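Local coordinates for protein Cry23AA1 (Bacillus thuringiensis, PDB 4RHZ) that probably acts with Cry37Aa1 as a binary insecticidal toxin of the aerolysin-like, pore-forming family, and binds a zinc ion, at residues Pro29-Phe34 / Gly171-Arg176; Phe101-Val106 / Gly157-Pro162; Val114-Asn119 / Gly217-Ala222; Ile228-Glu233 / Thr247-Gly252. All blocks are in the same frame, centred on the assembly; numbering follows the deposited sequence. Where two conformers were deposited one is given.

How the contacts relate
Contacts 2 and 3 form the buried core: their centres lie 11 Å apart, and both press the hairpin of strands 96-105 and 111-119 onto strands 146-179 and 211-235 of the long sheet, through aromatic and aliphatic side chains with one tyrosine hydrogen bond. Contacts 1 and 4 sit on opposite sides of the chain's centre, their own centres about 63 Å apart. Contact 1 is a small surface contact on strand 146-179, held without a hydrogen bond between its segments. Contact 4 pairs strand 211-235 with strand 246-254 inside one sheet, so backbone bonds dominate, and its threonines and glutamine also meet the Cry37AA1 chain.

Contact 1 (Pro29-Phe34 / Gly171-Arg176); sequences PSFKVF and GTLFCR
Phe-31 and Ser-30 belong to the turn joining strands 22-27 and 32-40, and they meet Gly-171, Thr-172 and Leu-173 of the long strand 146-179, with which both of those strands pair antiparallel. The backbone bonds of Thr-172 with Asp-28 and of Lys-32 with Ser-170 bracket the turn. Phe-31 CA and Gly-171 CA approach to 4.1 Å. Gly-171, at phi 105° and psi -175°, has a backbone conformation suited to a residue without a side chain, and its bare CA leaves room for the turn.

Phe-31 has its CG anti to the backbone N (chi1 -165°), which carries the ring across to segment 171-176, its long axis roughly perpendicular to the run of that backbone and its CD1 and CE1 side turned to it. Phe-31 CD1 comes to 3.8 Å from Gly-171 C and 3.9 Å from Thr-172 O, while Phe-31 CE1 reaches Leu-173 CD1 at 4.3 Å. Tyr-27 meets the same ring edge-to-face, and Leu-173 continues inward to Ile-6 of helix 6-18. On the outer side, Ser-30 OG lies 3.6 Å from Thr-172 N and 3.8 Å from Thr-172 OG1, neither of them a hydrogen bond; the polar partner of this hydroxyl is Asp-28 OD2.

With no hydrogen bond between them, the two segments cohere by van der Waals contact of one aromatic ring with backbone and leucine and of the Ser-30 side chain with Gly-171 and Thr-172; the polar bonds around the turn, from Ser-30 OG and the backbones of Thr-172 and Lys-32, go to residues just outside the segments.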
loop_
_atom_site.group_PDB
_atom_site.type_symbol
_atom_site.label_atom_id
_atom_site.label_comp_id
_atom_site.label_asym_id
_atom_site.label_seq_id
_atom_site.Cartn_x
_atom_site.Cartn_y
_atom_site.Cartn_z
ATOM N N PRO A 29 19.004 -31.452 -26.656
ATOM C CA PRO A 29 20.048 -30.586 -26.090
ATOM C C PRO A 29 20.038 -29.156 -26.685
ATOM O O PRO A 29 20.612 -28.265 -26.100
ATOM C CB PRO A 29 21.377 -31.316 -26.485
ATOM C CG PRO A 29 20.947 -32.824 -26.770
ATOM C CD PRO A 29 19.576 -32.613 -27.413
ATOM N N SER A 30 19.388 -28.919 -27.820
ATOM C CA SER A 30 19.248 -27.524 -28.332
ATOM C C SER A 30 18.220 -26.692 -27.544
ATOM O O SER A 30 17.977 -25.508 -27.852
ATOM C CB SER A 30 18.743 -27.503 -29.798
ATOM O OG SER A 30 17.393 -28.007 -29.871
ATOM N N PHE A 31 17.527 -27.341 -26.628
ATOM C CA PHE A 31 16.433 -26.649 -25.980
ATOM C C PHE A 31 16.911 -25.573 -25.019
ATOM O O PHE A 31 17.710 -25.843 -24.127
ATOM C CB PHE A 31 15.502 -27.567 -25.257
ATOM C CG PHE A 31 14.252 -26.908 -24.924
ATOM C CD1 PHE A 31 13.232 -26.869 -25.848
ATOM C CD2 PHE A 31 14.105 -26.238 -23.695
ATOM C CE1 PHE A 31 12.035 -26.239 -25.543
ATOM C CE2 PHE A 31 12.932 -25.587 -23.395
ATOM C CZ PHE A 31 11.872 -25.593 -24.335
ATOM N N LYS A 32 16.441 -24.348 -25.224
ATOM C CA LYS A 32 16.802 -23.326 -24.253
ATOM C C LYS A 32 15.688 -22.373 -23.762
ATOM O O LYS A 32 14.750 -22.005 -24.486
ATOM C CB LYS A 32 18.150 -22.619 -24.597
ATOM C CG LYS A 32 18.232 -22.018 -25.995
ATOM C CD LYS A 32 19.575 -21.215 -26.244
ATOM C CE LYS A 32 19.407 -20.130 -27.350
ATOM N NZ LYS A 32 19.974 -18.776 -26.954
ATOM N N VAL A 33 15.808 -22.022 -22.487
ATOM C CA VAL A 33 15.000 -20.953 -21.901
ATOM C C VAL A 33 15.900 -19.729 -21.625
ATOM O O VAL A 33 16.971 -19.845 -21.099
ATOM C CB VAL A 33 14.364 -21.416 -20.610
ATOM C CG1 VAL A 33 13.453 -20.270 -19.992
ATOM C CG2 VAL A 33 13.576 -22.718 -20.836
ATOM N N PHE A 34 15.451 -18.549 -21.983
ATOM C CA PHE A 34 16.273 -17.361 -21.744
ATOM C C PHE A 34 15.401 -16.088 -21.748
ATOM O O PHE A 34 14.139 -16.164 -21.972
ATOM C CB PHE A 34 17.401 -17.268 -22.823
ATOM C CG PHE A 34 16.869 -17.235 -24.246
ATOM C CD1 PHE A 34 16.776 -16.031 -24.944
ATOM C CD2 PHE A 34 16.414 -18.420 -24.880
ATOM C CE1 PHE A 34 16.293 -16.018 -26.293
ATOM C CE2 PHE A 34 15.921 -18.405 -26.205
ATOM C CZ PHE A 34 15.843 -17.213 -26.904
ATOM N N GLY A 171 14.345 -24.184 -29.576
ATOM C CA GLY A 171 14.705 -25.589 -29.564
ATOM C C GLY A 171 13.545 -26.548 -29.645
ATOM O O GLY A 171 12.414 -26.126 -29.800
ATOM N N THR A 172 13.822 -27.862 -29.540
ATOM C CA THR A 172 12.808 -28.836 -29.888
ATOM C C THR A 172 12.750 -29.920 -28.854
ATOM O O THR A 172 13.648 -30.044 -28.013
ATOM C CB THR A 172 13.168 -29.534 -31.214
ATOM O OG1 THR A 172 14.458 -30.164 -31.077
ATOM C CG2 THR A 172 13.189 -28.566 -32.392
ATOM N N LEU A 173 11.674 -30.692 -28.906
ATOM C CA LEU A 173 11.602 -31.964 -28.207
ATOM C C LEU A 173 11.636 -33.064 -29.271
ATOM O O LEU A 173 11.052 -32.926 -30.368
ATOM C CB LEU A 173 10.302 -32.094 -27.385
ATOM C CG LEU A 173 10.323 -31.197 -26.135
ATOM C CD1 LEU A 173 9.847 -29.767 -26.561
ATOM C CD2 LEU A 173 9.474 -31.802 -25.017
ATOM N N PHE A 174 12.288 -34.153 -28.897
ATOM C CA PHE A 174 12.243 -35.339 -29.647
ATOM C C PHE A 174 11.075 -36.156 -29.195
ATOM O O PHE A 174 11.063 -36.584 -28.056
ATOM C CB PHE A 174 13.553 -36.138 -29.534
ATOM C CG PHE A 174 13.585 -37.333 -30.492
ATOM C CD1 PHE A 174 13.449 -37.133 -31.869
ATOM C CD2 PHE A 174 13.616 -38.599 -30.022
ATOM C CE1 PHE A 174 13.427 -38.185 -32.759
ATOM C CE2 PHE A 174 13.575 -39.669 -30.905
ATOM C CZ PHE A 174 13.498 -39.458 -32.285
ATOM N N CYS A 175 10.104 -36.413 -30.069
ATOM C CA CYS A 175 8.876 -37.122 -29.645
ATOM C C CYS A 175 8.601 -38.481 -30.349
ATOM O O CYS A 175 8.604 -38.592 -31.594
ATOM C CB CYS A 175 7.627 -36.202 -29.732
ATOM S SG CYS A 175 7.995 -34.397 -29.443
ATOM N N ARG A 176 8.371 -39.486 -29.524
ATOM C CA ARG A 176 8.077 -40.812 -29.934
ATOM C C ARG A 176 6.600 -41.073 -29.648
ATOM O O ARG A 176 6.185 -40.987 -28.502
ATOM C CB ARG A 176 8.974 -41.818 -29.150
ATOM C CG ARG A 176 10.565 -41.640 -29.313
ATOM C CD ARG A 176 11.328 -42.641 -28.402
ATOM N NE ARG A 176 12.786 -42.768 -28.586
ATOM C CZ ARG A 176 13.729 -42.062 -27.908
ATOM N NH1 ARG A 176 13.335 -41.120 -27.032
ATOM N NH2 ARG A 176 15.068 -42.279 -28.101
#

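Contact 2 (Phe101-Val106 / Gly157-Pro162); sequences FKFGFV and GTYNVP
The Phe-103 ring is filled on both faces: Val-161 CG2 lies over one, toward the rim, and CB of Phe-101, from the same strand, lies over the other. The methyl makes a CH-pi contact, 4.1 Å from the ring centroid and 26° off the normal, with Phe-103 CZ its nearest atom at 3.7 Å. Tyr-159 meets the same ring obliquely, with planes at 43° and centroids 5.5 Å apart; the closest atoms are Phe-103 CE1 and Tyr-159 CD1 at 3.9 Å. Over a face of the Tyr-159 ring lies Phe-103 CD1. At the edge of the Phe-105 ring, near its plane, is Thr-158 O, 4.3 Å from CE2, and the same CE2 touches Gly-157 CA at 4.2 Å. Gly-157 presents only its backbone there, leaving room for the ring tip.

Val-161 has CG2 beside the backbone N and CG1 anti to it (chi1 -173°), which turns CG2 onto the Phe-103 face. The Tyr-159 side chain is about 8 Å from the bound zinc ion.

Strand axes 9.5 Å apart, without hydrogen bonds across, mark face-to-face packing of two beta layers. Alternation of inward Phe-101, Phe-103 and Phe-105 with exposed Lys-102 is consistent with the amphipathic insertion hairpin that aerolysin-like toxins hold folded against their long sheet.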
loop_
_atom_site.group_PDB
_atom_site.type_symbol
_atom_site.label_atom_id
_atom_site.label_comp_id
_atom_site.label_asym_id
_atom_site.label_seq_id
_atom_site.Cartn_x
_atom_site.Cartn_y
_atom_site.Cartn_z
ATOM N N PHE A 101 11.972 -5.009 -6.665
ATOM C CA PHE A 101 11.120 -3.938 -7.142
ATOM C C PHE A 101 11.248 -2.620 -6.279
ATOM O O PHE A 101 11.310 -2.638 -5.029
ATOM C CB PHE A 101 9.655 -4.356 -7.102
ATOM C CG PHE A 101 9.334 -5.699 -7.687
ATOM C CD1 PHE A 101 9.490 -6.859 -6.926
ATOM C CD2 PHE A 101 8.754 -5.793 -8.961
ATOM C CE1 PHE A 101 9.146 -8.068 -7.414
ATOM C CE2 PHE A 101 8.401 -7.007 -9.466
ATOM C CZ PHE A 101 8.595 -8.159 -8.701
ATOM N N LYS A 102 11.204 -1.491 -6.960
ATOM C CA LYS A 102 11.233 -0.195 -6.315
ATOM C C LYS A 102 9.880 0.418 -6.554
ATOM O O LYS A 102 9.576 0.738 -7.698
ATOM C CB LYS A 102 12.301 0.675 -6.957
ATOM C CG LYS A 102 13.712 0.093 -6.780
ATOM C CD LYS A 102 14.431 0.551 -5.441
ATOM C CE LYS A 102 15.916 0.115 -5.343
ATOM N NZ LYS A 102 16.821 0.977 -6.180
ATOM N N PHE A 103 9.059 0.522 -5.501
ATOM C CA PHE A 103 7.764 1.134 -5.653
ATOM C C PHE A 103 7.733 2.556 -5.054
ATOM O O PHE A 103 8.328 2.825 -4.002
ATOM C CB PHE A 103 6.676 0.283 -5.029
ATOM C CG PHE A 103 6.483 -1.076 -5.666
ATOM C CD1 PHE A 103 6.480 -2.226 -4.868
ATOM C CD2 PHE A 103 6.266 -1.211 -7.016
ATOM C CE1 PHE A 103 6.275 -3.515 -5.422
ATOM C CE2 PHE A 103 6.074 -2.498 -7.604
ATOM C CZ PHE A 103 6.069 -3.652 -6.798
ATOM N N GLY A 104 7.075 3.472 -5.755
ATOM C CA GLY A 104 6.753 4.790 -5.202
ATOM C C GLY A 104 5.280 4.867 -4.845
ATOM O O GLY A 104 4.509 3.938 -5.116
ATOM N N PHE A 105 4.873 5.970 -4.245
ATOM C CA PHE A 105 3.451 6.207 -3.951
ATOM C C PHE A 105 2.950 7.483 -4.630
ATOM O O PHE A 105 3.634 8.489 -4.580
ATOM C CB PHE A 105 3.252 6.293 -2.451
ATOM C CG PHE A 105 3.487 5.007 -1.749
ATOM C CD1 PHE A 105 4.764 4.612 -1.410
ATOM C CD2 PHE A 105 2.426 4.184 -1.432
ATOM C CE1 PHE A 105 4.972 3.417 -0.779
ATOM C CE2 PHE A 105 2.631 3.016 -0.777
ATOM C CZ PHE A 105 3.900 2.622 -0.450
ATOM N N VAL A 106 1.780 7.438 -5.272
ATOM C CA VAL A 106 1.312 8.594 -6.031
ATOM C C VAL A 106 1.068 9.766 -5.086
ATOM O O VAL A 106 0.570 9.613 -3.953
ATOM C CB VAL A 106 0.021 8.370 -6.933
ATOM C CG1 VAL A 106 0.305 7.516 -8.259
ATOM C CG2 VAL A 106 -1.165 7.852 -6.114
ATOM N N GLY A 157 2.095 1.846 4.547
ATOM C CA GLY A 157 1.825 1.656 3.096
ATOM C C GLY A 157 1.387 0.217 2.784
ATOM O O GLY A 157 1.833 -0.713 3.453
ATOM N N THR A 158 0.466 0.067 1.835
ATOM C CA THR A 158 0.064 -1.257 1.349
ATOM C C THR A 158 0.092 -1.272 -0.153
ATOM O O THR A 158 -0.179 -0.254 -0.823
ATOM C CB THR A 158 -1.349 -1.621 1.670
ATOM O OG1 THR A 158 -2.201 -0.633 1.076
ATOM C CG2 THR A 158 -1.562 -1.720 3.170
ATOM N N TYR A 159 0.436 -2.429 -0.710
ATOM C CA TYR A 159 0.519 -2.521 -2.207
ATOM C C TYR A 159 0.086 -3.902 -2.694
ATOM O O TYR A 159 0.300 -4.906 -2.000
ATOM C CB TYR A 159 1.900 -2.157 -2.736
ATOM C CG TYR A 159 2.960 -2.984 -2.109
ATOM C CD1 TYR A 159 3.455 -4.166 -2.741
ATOM C CD2 TYR A 159 3.459 -2.645 -0.845
ATOM C CE1 TYR A 159 4.406 -4.967 -2.116
ATOM C CE2 TYR A 159 4.395 -3.444 -0.194
ATOM C CZ TYR A 159 4.868 -4.601 -0.844
ATOM O OH TYR A 159 5.783 -5.337 -0.157
ATOM N N ASN A 160 -0.544 -3.942 -3.857
ATOM C CA ASN A 160 -0.860 -5.214 -4.515
ATOM C C ASN A 160 -0.577 -5.033 -5.997
ATOM O O ASN A 160 -1.365 -4.399 -6.701
ATOM C CB ASN A 160 -2.301 -5.610 -4.284
ATOM C CG ASN A 160 -2.601 -7.086 -4.748
ATOM O OD1 ASN A 160 -1.800 -7.734 -5.469
ATOM N ND2 ASN A 160 -3.760 -7.606 -4.324
ATOM N N VAL A 161 0.559 -5.539 -6.477
ATOM C CA VAL A 161 0.961 -5.217 -7.860
ATOM C C VAL A 161 1.000 -6.467 -8.758
ATOM O O VAL A 161 1.716 -7.398 -8.455
ATOM C CB VAL A 161 2.299 -4.542 -7.903
ATOM C CG1 VAL A 161 2.630 -4.072 -9.311
ATOM C CG2 VAL A 161 2.388 -3.336 -6.901
ATOM N N PRO A 162 0.210 -6.488 -9.855
ATOM C CA PRO A 162 0.353 -7.589 -10.811
ATOM C C PRO A 162 1.713 -7.533 -11.464
ATOM O O PRO A 162 2.231 -6.441 -11.759
ATOM C CB PRO A 162 -0.753 -7.325 -11.848
ATOM C CG PRO A 162 -1.787 -6.440 -11.147
ATOM C CD PRO A 162 -0.962 -5.632 -10.162
#

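Contact 3 (Val114-Asn119 / Gly217-Ala222); sequences VSAEYN and GFIEGA
Ala-116 and Ile-219 mark the nearest backbone approach, 7.5 Å between their CA atoms, of two strands whose axes pass 8.7 Å apart with directions 140° from each other. That spacing is of stacked layers, not of neighbours in one sheet. Strand 111-119 is the second arm of the hairpin that begins with strand 96-105, and here it lies against strand 211-235 of the long sheet of this aerolysin-type fold. Inward Val-114, Ala-116 and Tyr-118 alternate with the more outward Ser-115 and Glu-117, as expected of an amphipathic strand.

Ile-219 is the piece on which all three inward residues converge. Its CG1 stands anti to the backbone N (chi1 178°), sending the branch across the gap: CD1 touches Ala-116 CB at 3.9 Å, and CG1 meets Val-114 CG1 at 4.2 Å, the two side chains reaching toward each other tip to tip. Phe-103 of the hairpin's other arm packs on both Val-114 and Ile-219, which joins the hairpin's two arms in one apolar layer.

Tyr-118 comes in from the other flank, crossing Ile-219 at about a right angle, with Ile-219 CB only 3.3 Å from its OH. The tyrosine is buried, yet its hydroxyl has a polar partner: OH donates to the Phe-218 carbonyl, whose oxygen lies at the ring's edge in the ring plane. On the acceptor's side the bond is bent, with a C=O...donor angle of 112° and the hydroxyl well above the carbonyl plane; Tyr-118 OH and Phe-218 O are 2.7 Å apart.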
loop_
_atom_site.group_PDB
_atom_site.type_symbol
_atom_site.label_atom_id
_atom_site.label_comp_id
_atom_site.label_asym_id
_atom_site.label_seq_id
_atom_site.Cartn_x
_atom_site.Cartn_y
_atom_site.Cartn_z
ATOM N N VAL A 114 11.461 -3.964 -2.451
ATOM C CA VAL A 114 11.066 -5.314 -2.088
ATOM C C VAL A 114 11.455 -6.332 -3.193
ATOM O O VAL A 114 11.498 -6.014 -4.392
ATOM C CB VAL A 114 9.557 -5.357 -1.738
ATOM C CG1 VAL A 114 8.698 -5.114 -2.957
ATOM C CG2 VAL A 114 9.181 -6.697 -1.118
ATOM N N SER A 115 11.730 -7.550 -2.776
ATOM C CA SER A 115 12.277 -8.551 -3.666
ATOM C C SER A 115 11.454 -9.817 -3.490
ATOM O O SER A 115 10.975 -10.130 -2.384
ATOM C CB SER A 115 13.728 -8.885 -3.266
ATOM O OG SER A 115 14.659 -7.936 -3.790
ATOM N N ALA A 116 11.311 -10.574 -4.571
ATOM C CA ALA A 116 10.725 -11.893 -4.415
ATOM C C ALA A 116 11.307 -12.868 -5.450
ATOM O O ALA A 116 11.825 -12.453 -6.501
ATOM C CB ALA A 116 9.198 -11.825 -4.476
ATOM N N GLU A 117 11.269 -14.143 -5.074
ATOM C CA GLU A 117 11.621 -15.225 -5.942
ATOM C C GLU A 117 10.411 -15.818 -6.699
ATOM O O GLU A 117 9.492 -16.375 -6.109
ATOM C CB GLU A 117 12.395 -16.352 -5.225
ATOM C CG GLU A 117 13.271 -17.019 -6.346
ATOM C CD GLU A 117 14.402 -17.817 -5.859
ATOM O OE1 GLU A 117 15.004 -18.506 -6.708
ATOM O OE2 GLU A 117 14.693 -17.774 -4.649
ATOM N N TYR A 118 10.431 -15.651 -8.003
ATOM C CA TYR A 118 9.458 -16.306 -8.867
ATOM C C TYR A 118 9.952 -17.619 -9.512
ATOM O O TYR A 118 10.841 -17.599 -10.369
ATOM C CB TYR A 118 8.970 -15.343 -9.903
ATOM C CG TYR A 118 8.216 -14.219 -9.241
ATOM C CD1 TYR A 118 6.870 -14.341 -8.950
ATOM C CD2 TYR A 118 8.880 -13.042 -8.849
ATOM C CE1 TYR A 118 6.181 -13.305 -8.346
ATOM C CE2 TYR A 118 8.199 -12.011 -8.210
ATOM C CZ TYR A 118 6.877 -12.136 -7.969
ATOM O OH TYR A 118 6.232 -11.083 -7.340
ATOM N N ASN A 119 9.376 -18.722 -9.050
ATOM C CA ASN A 119 9.551 -20.014 -9.687
ATOM C C ASN A 119 8.418 -20.263 -10.718
ATOM O O ASN A 119 7.252 -20.434 -10.344
ATOM C CB ASN A 119 9.596 -21.113 -8.641
ATOM C CG ASN A 119 9.669 -22.578 -9.302
ATOM O OD1 ASN A 119 9.476 -22.785 -10.543
ATOM N ND2 ASN A 119 9.882 -23.570 -8.447
ATOM N N GLY A 217 1.796 -13.066 -12.333
ATOM C CA GLY A 217 1.762 -13.284 -10.872
ATOM C C GLY A 217 1.558 -11.996 -10.111
ATOM O O GLY A 217 1.016 -11.014 -10.646
ATOM N N PHE A 218 2.008 -11.963 -8.864
ATOM C CA PHE A 218 1.870 -10.712 -8.098
ATOM C C PHE A 218 2.975 -10.513 -7.044
ATOM O O PHE A 218 3.675 -11.457 -6.710
ATOM C CB PHE A 218 0.471 -10.628 -7.495
ATOM C CG PHE A 218 0.203 -11.692 -6.480
ATOM C CD1 PHE A 218 0.508 -11.470 -5.136
ATOM C CD2 PHE A 218 -0.370 -12.924 -6.861
ATOM C CE1 PHE A 218 0.260 -12.464 -4.176
ATOM C CE2 PHE A 218 -0.634 -13.931 -5.925
ATOM C CZ PHE A 218 -0.299 -13.720 -4.571
ATOM N N ILE A 219 3.110 -9.285 -6.525
ATOM C CA ILE A 219 3.905 -9.026 -5.300
ATOM C C ILE A 219 2.988 -8.124 -4.448
ATOM O O ILE A 219 2.458 -7.127 -4.948
ATOM C CB ILE A 219 5.249 -8.385 -5.707
ATOM C CG1 ILE A 219 6.129 -8.021 -4.518
ATOM C CG2 ILE A 219 5.058 -7.097 -6.562
ATOM C CD1 ILE A 219 6.463 -9.158 -3.707
ATOM N N GLU A 220 2.681 -8.523 -3.223
ATOM C CA GLU A 220 1.846 -7.754 -2.393
ATOM C C GLU A 220 2.432 -7.668 -0.971
ATOM O O GLU A 220 3.270 -8.510 -0.574
ATOM C CB GLU A 220 0.411 -8.270 -2.378
ATOM C CG GLU A 220 0.245 -9.436 -1.504
ATOM C CD GLU A 220 -1.220 -9.868 -1.326
ATOM O OE1 GLU A 220 -2.143 -9.004 -1.349
ATOM O OE2 GLU A 220 -1.451 -11.079 -1.120
ATOM N N GLY A 221 1.991 -6.665 -0.194
ATOM C CA GLY A 221 2.654 -6.322 1.123
ATOM C C GLY A 221 1.960 -5.157 1.870
ATOM O O GLY A 221 1.139 -4.432 1.284
ATOM N N ALA A 222 2.311 -4.978 3.137
ATOM C CA ALA A 222 1.804 -3.898 3.956
ATOM C C ALA A 222 2.904 -3.724 4.972
ATOM O O ALA A 222 3.265 -4.690 5.639
ATOM C CB ALA A 222 0.487 -4.316 4.673
#

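Contact 4 (Ile228-Glu233 / Thr247-Gly252); sequences IIQVTE and TYLING
Tyr-248 stands beside Val-231, the two side chains pointing the same way. From CB, the torsion chi1 of 56° swings the ring between its own backbone N and carbonyl carbon and brings it over the neighbouring strand. The inner ring atom Tyr-248 CD2 passes Val-231 O at 3.7 Å. Further out, Val-231 CB lies over one face of the ring in a CH-pi contact, with Tyr-248 CE1 and CZ the ring atoms near it, and Tyr-248 CZ rests on Val-231 CG1 at 3.6 Å. Tyr-248 CE2 has Glu-233 OE2 3.7 Å away near the ring plane, with the carboxylate turned 80° to the ring. At the tip, Tyr-248 OH comes to 3.4 Å from Val-231 CG1.

The backbones beneath form an antiparallel hairpin of strands 211-235 and 246-254, their local directions 161° apart. Val-231 and Tyr-248 are a hydrogen-bonded pair: Val-231 N to Tyr-248 O and Tyr-248 N to Val-231 O are both 2.8 Å. Ile-229 and Ile-250 pair likewise, and Ile-250 CD1 packs on Val-231 CG2 on the same face as the tyrosine.

The other face carries Gln-230, Leu-249 and the threonines. Gln-230 and Leu-249 lie side by side, with Gln-230 CG against Leu-249 CD2 at 3.3 Å; the amide beyond is bonded to Cys-99 N and Lys-97 O of the Cry37AA1 chain. Thr-232 OG1 and Thr-247 OG1 share a hydrogen bond of 2.8 Å, and Thr-247 OG1 also bonds to Tyr-30 OH of the Cry37AA1 chain.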
loop_
_atom_site.group_PDB
_atom_site.type_symbol
_atom_site.label_atom_id
_atom_site.label_comp_id
_atom_site.label_asym_id
_atom_site.label_seq_id
_atom_site.Cartn_x
_atom_site.Cartn_y
_atom_site.Cartn_z
ATOM N N ILE A 228 7.025 9.229 12.750
ATOM C CA ILE A 228 7.089 10.661 12.902
ATOM C C ILE A 228 6.700 10.962 14.390
ATOM O O ILE A 228 5.849 10.252 14.992
ATOM C CB ILE A 228 6.094 11.318 11.951
ATOM C CG1 ILE A 228 6.571 11.202 10.519
ATOM C CG2 ILE A 228 5.931 12.829 12.255
ATOM C CD1 ILE A 228 5.483 11.540 9.490
ATOM N N ILE A 229 7.350 11.965 14.996
ATOM C CA ILE A 229 6.944 12.465 16.329
ATOM C C ILE A 229 6.285 13.791 16.108
ATOM O O ILE A 229 6.894 14.720 15.569
ATOM C CB ILE A 229 8.122 12.594 17.258
ATOM C CG1 ILE A 229 8.619 11.170 17.599
ATOM C CG2 ILE A 229 7.692 13.322 18.530
ATOM C CD1 ILE A 229 9.955 11.125 18.253
ATOM N N GLN A 230 5.015 13.888 16.450
ATOM C CA GLN A 230 4.294 15.066 16.097
ATOM C C GLN A 230 4.065 15.854 17.397
ATOM O O GLN A 230 3.433 15.353 18.344
ATOM C CB GLN A 230 2.936 14.637 15.467
ATOM C CG GLN A 230 1.900 15.718 15.341
ATOM C CD GLN A 230 0.500 15.173 15.082
ATOM O OE1 GLN A 230 0.242 14.650 13.984
ATOM N NE2 GLN A 230 -0.429 15.362 16.042
ATOM N N VAL A 231 4.565 17.085 17.442
ATOM C CA VAL A 231 4.588 17.827 18.736
ATOM C C VAL A 231 3.717 19.040 18.682
ATOM O O VAL A 231 3.925 19.954 17.843
ATOM C CB VAL A 231 6.011 18.228 19.145
ATOM C CG1 VAL A 231 5.986 18.992 20.535
ATOM C CG2 VAL A 231 6.917 16.952 19.289
ATOM N N THR A 232 2.745 19.059 19.590
ATOM C CA THR A 232 1.908 20.252 19.799
ATOM C C THR A 232 2.180 20.991 21.130
ATOM O O THR A 232 2.090 20.383 22.208
ATOM C CB THR A 232 0.376 19.874 19.722
ATOM O OG1 THR A 232 0.117 19.287 18.420
ATOM C CG2 THR A 232 -0.447 21.079 19.816
ATOM N N GLU A 233 2.490 22.292 21.068
ATOM C CA GLU A 233 2.634 23.082 22.334
ATOM C C GLU A 233 1.403 23.906 22.494
ATOM O O GLU A 233 1.008 24.545 21.564
ATOM C CB GLU A 233 3.776 24.092 22.286
ATOM C CG GLU A 233 5.063 23.604 21.804
ATOM C CD GLU A 233 6.217 24.679 21.835
ATOM O OE1 GLU A 233 6.005 25.894 22.207
ATOM O OE2 GLU A 233 7.343 24.282 21.475
ATOM N N THR A 247 1.944 23.339 16.234
ATOM C CA THR A 247 2.268 21.948 15.972
ATOM C C THR A 247 3.437 21.813 14.999
ATOM O O THR A 247 3.396 22.393 13.930
ATOM C CB THR A 247 1.066 21.199 15.418
ATOM O OG1 THR A 247 0.001 21.156 16.400
ATOM C CG2 THR A 247 1.475 19.731 14.991
ATOM N N TYR A 248 4.485 21.078 15.367
ATOM C CA TYR A 248 5.592 20.823 14.407
ATOM C C TYR A 248 5.933 19.310 14.403
ATOM O O TYR A 248 5.547 18.583 15.319
ATOM C CB TYR A 248 6.865 21.662 14.724
ATOM C CG TYR A 248 7.388 21.459 16.140
ATOM C CD1 TYR A 248 8.455 20.599 16.401
ATOM C CD2 TYR A 248 6.820 22.142 17.223
ATOM C CE1 TYR A 248 8.913 20.391 17.705
ATOM C CE2 TYR A 248 7.292 21.963 18.551
ATOM C CZ TYR A 248 8.339 21.102 18.778
ATOM O OH TYR A 248 8.776 20.881 20.083
ATOM N N LEU A 249 6.614 18.826 13.367
ATOM C CA LEU A 249 6.834 17.370 13.220
ATOM C C LEU A 249 8.285 17.067 13.134
ATOM O O LEU A 249 9.011 17.731 12.410
ATOM C CB LEU A 249 6.176 16.874 11.958
ATOM C CG LEU A 249 4.677 17.159 11.806
ATOM C CD1 LEU A 249 4.274 16.909 10.358
ATOM C CD2 LEU A 249 3.866 16.388 12.730
ATOM N N ILE A 250 8.716 16.079 13.897
ATOM C CA ILE A 250 10.101 15.678 13.909
ATOM C C ILE A 250 10.191 14.244 13.270
ATOM O O ILE A 250 9.522 13.310 13.728
ATOM C CB ILE A 250 10.581 15.592 15.375
ATOM C CG1 ILE A 250 10.536 16.964 16.061
ATOM C CG2 ILE A 250 12.017 14.952 15.470
ATOM C CD1 ILE A 250 10.519 16.796 17.572
ATOM N N ASN A 251 10.961 14.088 12.196
ATOM C CA ASN A 251 11.235 12.749 11.657
ATOM C C ASN A 251 11.822 11.817 12.673
ATOM O O ASN A 251 12.787 12.190 13.365
ATOM C CB ASN A 251 12.137 12.852 10.483
ATOM C CG ASN A 251 11.461 13.534 9.386
ATOM O OD1 ASN A 251 10.236 13.337 9.167
ATOM N ND2 ASN A 251 12.198 14.357 8.683
ATOM N N GLY A 252 11.187 10.650 12.792
ATOM C CA GLY A 252 11.666 9.582 13.655
ATOM C C GLY A 252 12.592 8.713 12.823
ATOM O O GLY A 252 13.718 9.106 12.614
#